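Local structure of beta-N-acetylhexosaminidase (Mycobacterium smegmatis, 4YYF) at residues S111-L116 with L149-D154. The protein probably hydrolyses terminal non-reducing N-acetyl-D-hexosamine residues from N-acetyl-beta-D-hexosaminides, as a member of glycosyl hydrolase family 3. The protein carries 1 engineered substitution. Residues are numbered along the deposited sequence; the frame is centred on the assembly and turned at random.
Sequences SRLASL and LGVTVD
Leu149 touches both Leu113 and Leu116 through CD1, and this methyl holds much of a small, wholly apolar contact: no hydrogen bond joins 111-116 to 149-154, and the two surfaces bury 161 Å² in all. Followed outward, Leu149 leaves the backbone with CB directed at the other segment. CG lies anti to the carbonyl carbon (chi1 -63°) and carries the branch across, where CD1 comes within 4.0 Å of CD1 of Leu116. The same methyl is 4.1 Å from Leu116 CB, so it rests against both the root and the tip of that side chain, the two leucines being set at a slant to one another. The other methyl, Leu149 CD2, lies 4.2 Å from Leu116 CD1. Roughly at right angles to this, Leu149 CD1 approaches Leu113 CD1 more loosely, at 4.4 Å. Leu113 CD1 has a closer partner in Val151 CG2, 4.0 Å away; these two side chains point in nearly opposite directions and meet at their ends. Val151 has CG1 anti to its backbone N (chi1 169°), which leaves CG2 as the methyl facing Leu113.

Burial is graded across the patch: Leu113 and Val151 are buried, and both also touch Met146 of helix 132-148, whereas Leu116 is exposed. Two backbone features frame the contact. Leu113 is the N-cap residue of helix 114-117, and its N is hydrogen-bonded to Glu105 OE2, tying the turn to strand 100-107. Gly150, with phi 91°, ends helix 132-148 in a Schellman motif and turns the chain toward strand 153-154, which pairs in parallel with strands 100-107 and 199-205. The contact thus packs the helix-to-strand turn of a beta-alpha-beta crossover against the short helix that follows strand 110-111, an arrangement belonging to the TIM-barrel fold of the family 3 N-terminal domain.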
ATOM      1  N   SER A 111      -3.064  12.873  -6.798  1.00 16.69           N
ATOM      2  CA  SER A 111      -4.457  13.040  -6.419  1.00 19.37           C
ATOM      3  C   SER A 111      -5.332  12.480  -7.534  1.00 22.00           C
ATOM      4  O   SER A 111      -5.979  13.228  -8.270  1.00 17.70           O
ATOM      5  CB  SER A 111      -4.734  14.524  -6.191  1.00 19.27           C
ATOM      6  OG  SER A 111      -5.988  14.743  -5.577  1.00 22.35           O
ATOM      7  N   ARG A 112      -5.349  11.155  -7.659  1.00 19.80           N
ATOM      8  CA  ARG A 112      -6.011  10.513  -8.798  1.00 17.54           C
ATOM      9  C   ARG A 112      -7.527  10.751  -8.831  1.00 19.83           C
ATOM     10  O   ARG A 112      -8.148  10.616  -9.875  1.00 19.49           O
ATOM     11  CB  ARG A 112      -5.700   9.010  -8.818  1.00 20.48           C
ATOM     12  CG  ARG A 112      -4.199   8.671  -8.781  1.00 29.60           C
ATOM     13  CD  ARG A 112      -3.375   9.509  -9.761  1.00 31.35           C
ATOM     14  NE  ARG A 112      -1.967   9.088  -9.807  1.00 29.69           N
ATOM     15  CZ  ARG A 112      -0.930   9.917  -9.886  1.00 31.98           C
ATOM     16  NH1 ARG A 112      -1.119  11.227  -9.925  1.00 33.18           N
ATOM     17  NH2 ARG A 112       0.305   9.434  -9.925  1.00 39.63           N
ATOM     18  N   LEU A 113      -8.116  11.133  -7.698  1.00 15.14           N
ATOM     19  CA  LEU A 113      -9.561  11.393  -7.659  1.00 17.31           C
ATOM     20  C   LEU A 113      -9.946  12.882  -7.704  1.00 17.96           C
ATOM     21  O   LEU A 113     -11.130  13.234  -7.569  1.00 20.27           O
ATOM     22  CB  LEU A 113     -10.181  10.720  -6.434  1.00 13.15           C
ATOM     23  CG  LEU A 113      -9.969   9.204  -6.330  1.00 16.26           C
ATOM     24  CD1 LEU A 113     -10.618   8.673  -5.045  1.00 18.82           C
ATOM     25  CD2 LEU A 113     -10.537   8.496  -7.562  1.00 14.58           C
ATOM     26  N   ALA A 114      -8.967  13.753  -7.921  1.00 18.38           N
ATOM     27  CA  ALA A 114      -9.203  15.210  -7.873  1.00 19.55           C
ATOM     28  C   ALA A 114     -10.338  15.713  -8.763  1.00 17.30           C
ATOM     29  O   ALA A 114     -11.016  16.682  -8.420  1.00 21.13           O
ATOM     30  CB  ALA A 114      -7.921  15.987  -8.163  1.00 17.54           C
ATOM     31  N   SER A 115     -10.536  15.073  -9.911  1.00 20.26           N
ATOM     32  CA  SER A 115     -11.571  15.520 -10.846  1.00 23.94           C
ATOM     33  C   SER A 115     -12.963  15.324 -10.246  1.00 19.61           C
ATOM     34  O   SER A 115     -13.921  16.011 -10.624  1.00 17.70           O
ATOM     35  CB  SER A 115     -11.455  14.772 -12.177  1.00 22.26           C
ATOM     36  OG  SER A 115     -11.594  13.381 -11.967  1.00 23.40           O
ATOM     37  N   LEU A 116     -13.062  14.396  -9.294  1.00 14.92           N
ATOM     38  CA  LEU A 116     -14.341  14.068  -8.659  1.00 15.97           C
ATOM     39  C   LEU A 116     -14.472  14.614  -7.243  1.00 20.04           C
ATOM     40  O   LEU A 116     -15.568  14.928  -6.791  1.00 17.83           O
ATOM     41  CB  LEU A 116     -14.548  12.545  -8.634  1.00 16.02           C
ATOM     42  CG  LEU A 116     -14.751  11.853  -9.984  1.00 17.56           C
ATOM     43  CD1 LEU A 116     -14.621  10.337  -9.825  1.00 16.36           C
ATOM     44  CD2 LEU A 116     -16.102  12.192 -10.575  1.00 17.94           C
ATOM     45  N   LEU A 149     -17.499   7.098  -3.413  1.00 11.70           N
ATOM     46  CA  LEU A 149     -17.100   6.549  -4.706  1.00 14.01           C
ATOM     47  C   LEU A 149     -16.757   5.066  -4.635  1.00 12.79           C
ATOM     48  O   LEU A 149     -16.384   4.467  -5.643  1.00 15.85           O
ATOM     49  CB  LEU A 149     -15.904   7.333  -5.274  1.00 16.41           C
ATOM     50  CG  LEU A 149     -16.154   8.809  -5.587  1.00 14.76           C
ATOM     51  CD1 LEU A 149     -14.842   9.509  -5.945  1.00 17.27           C
ATOM     52  CD2 LEU A 149     -17.145   8.958  -6.746  1.00 14.19           C
ATOM     53  N   GLY A 150     -16.882   4.459  -3.459  1.00 15.68           N
ATOM     54  CA  GLY A 150     -16.592   3.034  -3.340  1.00 13.50           C
ATOM     55  C   GLY A 150     -15.157   2.690  -2.977  1.00 15.68           C
ATOM     56  O   GLY A 150     -14.782   1.511  -2.958  1.00 16.60           O
ATOM     57  N   VAL A 151     -14.348   3.703  -2.678  1.00 15.22           N
ATOM     58  CA  VAL A 151     -12.962   3.459  -2.275  1.00 16.31           C
ATOM     59  C   VAL A 151     -12.940   2.929  -0.840  1.00 13.96           C
ATOM     60  O   VAL A 151     -13.669   3.437   0.005  1.00 16.07           O
ATOM     61  CB  VAL A 151     -12.135   4.761  -2.380  1.00 17.69           C
ATOM     62  CG1 VAL A 151     -10.761   4.605  -1.706  1.00 19.22           C
ATOM     63  CG2 VAL A 151     -11.982   5.165  -3.839  1.00 15.24           C
ATOM     64  N   THR A 152     -12.112   1.915  -0.575  1.00 15.54           N
ATOM     65  CA  THR A 152     -11.929   1.380   0.785  1.00 15.01           C
ATOM     66  C   THR A 152     -10.533   1.598   1.385  1.00 13.11           C
ATOM     67  O   THR A 152     -10.348   1.565   2.622  1.00 11.64           O
ATOM     68  CB  THR A 152     -12.308  -0.117   0.874  1.00 13.12           C
ATOM     69  OG1 THR A 152     -11.373  -0.920   0.139  1.00 13.75           O
ATOM     70  CG2 THR A 152     -13.694  -0.337   0.306  1.00 12.88           C
ATOM     71  N   VAL A 153      -9.554   1.822   0.520  1.00 11.44           N
ATOM     72  CA  VAL A 153      -8.166   1.970   0.948  1.00 14.25           C
ATOM     73  C   VAL A 153      -7.544   3.168   0.252  1.00 17.40           C
ATOM     74  O   VAL A 153      -7.657   3.291  -0.963  1.00 13.36           O
ATOM     75  CB  VAL A 153      -7.316   0.732   0.568  1.00 14.06           C
ATOM     76  CG1 VAL A 153      -5.857   0.944   0.978  1.00 14.65           C
ATOM     77  CG2 VAL A 153      -7.862  -0.544   1.214  1.00 16.75           C
ATOM     78  N   ASP A 154      -6.882   4.043   1.010  1.00 11.45           N
ATOM     79  CA  ASP A 154      -6.101   5.127   0.410  1.00 12.90           C
ATOM     80  C   ASP A 154      -4.632   4.900   0.736  1.00 15.57           C
ATOM     81  O   ASP A 154      -4.267   4.775   1.908  1.00 13.82           O
ATOM     82  CB  ASP A 154      -6.549   6.504   0.952  1.00 13.54           C
ATOM     83  CG  ASP A 154      -5.865   7.682   0.247  1.00 17.06           C
ATOM     84  OD1 ASP A 154      -5.116   7.473  -0.739  1.00 17.11           O
ATOM     85  OD2 ASP A 154      -6.099   8.849   0.657  1.00 16.20           O
TER